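PDB 6TZ0: viral structural protein 4 from Bombyx mori cytoplasmic polyhedrosis virus, which binds GTP, probably turning it over through a P-loop domain, as a structural protein accompanying the viral RNA-dependent RNA polymerase in transcription. Local coordinates for residues F362-A373 / M550-W559. Sequence-based numbering, arbitrary orientation.
Sequences FLSTYAEQLSLA and MLESIRRWKW
Ile554 sits as a knob in a hole formed by Tyr366, Gln369, Leu370 and Ala373. Its two branches divide the work: CD1 lies 3.5 Å from Tyr366 CE1, while chi1 of -65° sets CG1 beside the backbone N and CG2 anti to it, which sends CG2 to Ala373 CB at 3.9 Å. One turn earlier, Met550 wedges between two aromatic rings. Its bent thioether brings CE to 3.6 Å from Phe362 CE2, with SD at the edge of that ring; the same sulfur stands 13° off the Tyr366 ring normal at 4.7 Å from the centroid, a long Met-aromatic contact above the face. Met550 O meets the rim of Tyr366 near the ring plane. Leu551 CG lies at the edge of the Phe362 ring, 4.0 Å from its CE1.

After the second helix ends, Trp559 receives Ala373 O over one indole face, 3.3 Å from CD2, and Trp557 covers the opposite face. A weak bond from Trp559 NE1 to Ile554 O, 3.4 Å long, links the indole to the end of the preceding helix. The axes of 362-373 and 550-556 run parallel, 2° apart and 10.7 Å at closest approach. Phe295 of helix 290-296 also meets the Phe362 ring.

Helix 359-374 begins with the GTP-binding residues Lys359, Thr360 and Ser361, and also packs on strands 378-381 and 484-489 of the parallel sheet. The contact thus joins the P-loop helix to the C-terminal helix 547-556 through apolar and ring contacts without a cross-segment salt bridge, consistent with alignment by packing.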
loop_
_atom_site.group_PDB
_atom_site.type_symbol
_atom_site.label_atom_id
_atom_site.label_comp_id
_atom_site.label_asym_id
_atom_site.label_seq_id
_atom_site.Cartn_x
_atom_site.Cartn_y
_atom_site.Cartn_z
ATOM N N PHE B 362 21.984 19.199 30.622
ATOM C CA PHE B 362 22.450 17.874 30.239
ATOM C C PHE B 362 22.929 17.836 28.798
ATOM O O PHE B 362 23.971 17.237 28.513
ATOM C CB PHE B 362 21.367 16.818 30.445
ATOM C CG PHE B 362 21.749 15.473 29.899
ATOM C CD1 PHE B 362 22.729 14.719 30.507
ATOM C CD2 PHE B 362 21.138 14.973 28.762
ATOM C CE1 PHE B 362 23.094 13.500 29.994
ATOM C CE2 PHE B 362 21.501 13.752 28.249
ATOM C CZ PHE B 362 22.478 13.017 28.866
ATOM N N LEU B 363 22.179 18.441 27.875
ATOM C CA LEU B 363 22.513 18.285 26.466
ATOM C C LEU B 363 23.763 19.056 26.059
ATOM O O LEU B 363 24.391 18.687 25.062
ATOM C CB LEU B 363 21.319 18.675 25.603
ATOM C CG LEU B 363 20.192 17.645 25.618
ATOM C CD1 LEU B 363 18.952 18.168 24.944
ATOM C CD2 LEU B 363 20.659 16.386 24.929
ATOM N N SER B 364 24.183 20.057 26.839
ATOM C CA SER B 364 25.485 20.674 26.606
ATOM C C SER B 364 26.622 19.692 26.882
ATOM O O SER B 364 27.551 19.553 26.074
ATOM C CB SER B 364 25.627 21.919 27.473
ATOM O OG SER B 364 25.665 21.570 28.842
ATOM N N THR B 365 26.552 18.985 28.010
ATOM C CA THR B 365 27.554 17.976 28.338
ATOM C C THR B 365 27.488 16.800 27.372
ATOM O O THR B 365 28.522 16.226 27.010
ATOM C CB THR B 365 27.347 17.515 29.782
ATOM O OG1 THR B 365 27.391 18.653 30.648
ATOM C CG2 THR B 365 28.423 16.539 30.220
ATOM N N TYR B 366 26.279 16.449 26.928
ATOM C CA TYR B 366 26.115 15.402 25.925
ATOM C C TYR B 366 26.786 15.782 24.610
ATOM O O TYR B 366 27.453 14.951 23.982
ATOM C CB TYR B 366 24.628 15.124 25.705
ATOM C CG TYR B 366 24.330 14.044 24.689
ATOM C CD1 TYR B 366 24.416 12.703 25.023
ATOM C CD2 TYR B 366 23.954 14.370 23.396
ATOM C CE1 TYR B 366 24.139 11.723 24.095
ATOM C CE2 TYR B 366 23.689 13.397 22.463
ATOM C CZ TYR B 366 23.788 12.077 22.814
ATOM O OH TYR B 366 23.513 11.107 21.882
ATOM N N ALA B 367 26.641 17.045 24.194
ATOM C CA ALA B 367 27.273 17.506 22.963
ATOM C C ALA B 367 28.790 17.533 23.092
ATOM O O ALA B 367 29.503 17.186 22.139
ATOM C CB ALA B 367 26.737 18.884 22.594
ATOM N N GLU B 368 29.300 17.912 24.270
ATOM C CA GLU B 368 30.743 17.880 24.502
ATOM C C GLU B 368 31.294 16.460 24.442
ATOM O O GLU B 368 32.333 16.215 23.814
ATOM C CB GLU B 368 31.072 18.505 25.852
ATOM C CG GLU B 368 30.817 19.986 25.929
ATOM C CD GLU B 368 31.048 20.522 27.322
ATOM O OE1 GLU B 368 31.281 19.704 28.235
ATOM O OE2 GLU B 368 30.990 21.755 27.509
ATOM N N GLN B 369 30.606 15.510 25.080
ATOM C CA GLN B 369 31.071 14.126 25.080
ATOM C C GLN B 369 30.971 13.499 23.702
ATOM O O GLN B 369 31.802 12.658 23.347
ATOM C CB GLN B 369 30.279 13.291 26.084
ATOM C CG GLN B 369 30.497 13.689 27.519
ATOM C CD GLN B 369 31.916 13.467 27.962
ATOM O OE1 GLN B 369 32.534 12.460 27.620
ATOM N NE2 GLN B 369 32.454 14.415 28.719
ATOM N N LEU B 370 29.990 13.914 22.905
ATOM C CA LEU B 370 29.880 13.389 21.552
ATOM C C LEU B 370 30.968 13.960 20.655
ATOM O O LEU B 370 31.487 13.256 19.781
ATOM C CB LEU B 370 28.493 13.693 20.993
ATOM C CG LEU B 370 28.171 13.081 19.638
ATOM C CD1 LEU B 370 28.246 11.582 19.746
ATOM C CD2 LEU B 370 26.799 13.516 19.195
ATOM N N SER B 371 31.335 15.230 20.863
ATOM C CA SER B 371 32.469 15.803 20.142
ATOM C C SER B 371 33.773 15.109 20.509
ATOM O O SER B 371 34.629 14.887 19.647
ATOM C CB SER B 371 32.586 17.297 20.435
ATOM O OG SER B 371 31.468 18.008 19.953
ATOM N N LEU B 372 33.946 14.763 21.785
ATOM C CA LEU B 372 35.194 14.128 22.195
ATOM C C LEU B 372 35.277 12.683 21.720
ATOM O O LEU B 372 36.336 12.238 21.265
ATOM C CB LEU B 372 35.355 14.204 23.709
ATOM C CG LEU B 372 35.589 15.610 24.247
ATOM C CD1 LEU B 372 35.653 15.591 25.761
ATOM C CD2 LEU B 372 36.853 16.198 23.653
ATOM N N ALA B 373 34.181 11.934 21.813
ATOM C CA ALA B 373 34.200 10.549 21.367
ATOM C C ALA B 373 34.128 10.417 19.855
ATOM O O ALA B 373 34.489 9.365 19.320
ATOM C CB ALA B 373 33.044 9.774 21.997
ATOM N N MET B 550 21.398 8.105 27.537
ATOM C CA MET B 550 22.124 8.847 26.512
ATOM C C MET B 550 23.624 8.851 26.749
ATOM O O MET B 550 24.390 8.981 25.792
ATOM C CB MET B 550 21.609 10.280 26.408
ATOM C CG MET B 550 20.438 10.419 25.473
ATOM S SD MET B 550 19.742 12.063 25.302
ATOM C CE MET B 550 18.694 12.042 26.740
ATOM N N LEU B 551 24.071 8.722 27.995
ATOM C CA LEU B 551 25.510 8.580 28.193
ATOM C C LEU B 551 25.981 7.159 27.892
ATOM O O LEU B 551 27.071 6.959 27.331
ATOM C CB LEU B 551 25.887 8.987 29.613
ATOM C CG LEU B 551 25.636 10.460 29.921
ATOM C CD1 LEU B 551 25.970 10.785 31.362
ATOM C CD2 LEU B 551 26.420 11.342 28.968
ATOM N N GLU B 552 25.163 6.165 28.246
ATOM C CA GLU B 552 25.499 4.773 27.988
ATOM C C GLU B 552 25.525 4.477 26.497
ATOM O O GLU B 552 26.280 3.607 26.052
ATOM C CB GLU B 552 24.493 3.875 28.708
ATOM C CG GLU B 552 24.806 2.393 28.691
ATOM C CD GLU B 552 26.037 2.045 29.507
ATOM O OE1 GLU B 552 26.344 2.781 30.468
ATOM O OE2 GLU B 552 26.701 1.037 29.185
ATOM N N SER B 553 24.727 5.212 25.719
ATOM C CA SER B 553 24.759 5.093 24.267
ATOM C C SER B 553 26.113 5.488 23.693
ATOM O O SER B 553 26.619 4.826 22.781
ATOM C CB SER B 553 23.659 5.956 23.659
ATOM O OG SER B 553 23.735 5.937 22.251
ATOM N N ILE B 554 26.713 6.565 24.206
ATOM C CA ILE B 554 28.033 6.969 23.734
ATOM C C ILE B 554 29.093 5.986 24.212
ATOM O O ILE B 554 30.013 5.637 23.462
ATOM C CB ILE B 554 28.345 8.411 24.178
ATOM C CG1 ILE B 554 27.396 9.402 23.520
ATOM C CG2 ILE B 554 29.773 8.816 23.852
ATOM C CD1 ILE B 554 27.562 10.785 24.067
ATOM N N ARG B 555 28.961 5.489 25.446
ATOM C CA ARG B 555 29.972 4.559 25.950
ATOM C C ARG B 555 29.927 3.197 25.263
ATOM O O ARG B 555 30.956 2.521 25.183
ATOM C CB ARG B 555 29.844 4.379 27.457
ATOM C CG ARG B 555 30.294 5.577 28.247
ATOM C CD ARG B 555 30.218 5.315 29.736
ATOM N NE ARG B 555 31.178 4.301 30.167
ATOM C CZ ARG B 555 30.848 3.088 30.600
ATOM N NH1 ARG B 555 29.574 2.726 30.663
ATOM N NH2 ARG B 555 31.789 2.235 30.974
ATOM N N ARG B 556 28.773 2.771 24.759
ATOM C CA ARG B 556 28.704 1.445 24.157
ATOM C C ARG B 556 29.030 1.422 22.672
ATOM O O ARG B 556 29.264 0.341 22.124
ATOM C CB ARG B 556 27.322 0.827 24.366
ATOM C CG ARG B 556 27.056 0.434 25.792
ATOM C CD ARG B 556 25.757 -0.315 25.917
ATOM N NE ARG B 556 25.493 -0.675 27.304
ATOM C CZ ARG B 556 24.443 -1.375 27.705
ATOM N NH1 ARG B 556 23.563 -1.811 26.821
ATOM N NH2 ARG B 556 24.286 -1.652 28.989
ATOM N N TRP B 557 29.042 2.571 22.009
ATOM C CA TRP B 557 29.323 2.621 20.583
ATOM C C TRP B 557 30.814 2.429 20.356
ATOM O O TRP B 557 31.630 3.136 20.950
ATOM C CB TRP B 557 28.856 3.956 20.006
ATOM C CG TRP B 557 28.914 4.060 18.519
ATOM C CD1 TRP B 557 29.865 4.694 17.785
ATOM C CD2 TRP B 557 27.967 3.538 17.583
ATOM N NE1 TRP B 557 29.577 4.591 16.451
ATOM C CE2 TRP B 557 28.418 3.882 16.300
ATOM C CE3 TRP B 557 26.786 2.802 17.705
ATOM C CZ2 TRP B 557 27.731 3.520 15.146
ATOM C CZ3 TRP B 557 26.105 2.448 16.560
ATOM C CH2 TRP B 557 26.578 2.808 15.297
ATOM N N LYS B 558 31.174 1.460 19.522
ATOM C CA LYS B 558 32.578 1.250 19.201
ATOM C C LYS B 558 33.014 2.281 18.164
ATOM O O LYS B 558 32.434 2.380 17.078
ATOM C CB LYS B 558 32.826 -0.195 18.752
ATOM C CG LYS B 558 32.036 -0.721 17.563
ATOM C CD LYS B 558 32.320 -2.195 17.339
ATOM C CE LYS B 558 33.740 -2.414 16.843
ATOM N NZ LYS B 558 34.011 -3.844 16.534
ATOM N N TRP B 559 33.998 3.095 18.522
ATOM C CA TRP B 559 34.369 4.221 17.689
ATOM C C TRP B 559 35.517 3.843 16.760
ATOM O O TRP B 559 36.027 2.722 16.787
ATOM C CB TRP B 559 34.732 5.426 18.550
ATOM C CG TRP B 559 33.577 5.992 19.297
ATOM C CD1 TRP B 559 33.300 5.827 20.617
ATOM C CD2 TRP B 559 32.520 6.794 18.763
ATOM N NE1 TRP B 559 32.147 6.490 20.946
ATOM C CE2 TRP B 559 31.647 7.092 19.822
ATOM C CE3 TRP B 559 32.235 7.300 17.491
ATOM C CZ2 TRP B 559 30.506 7.867 19.652
ATOM C CZ3 TRP B 559 31.100 8.068 17.324
ATOM C CH2 TRP B 559 30.251 8.345 18.398
#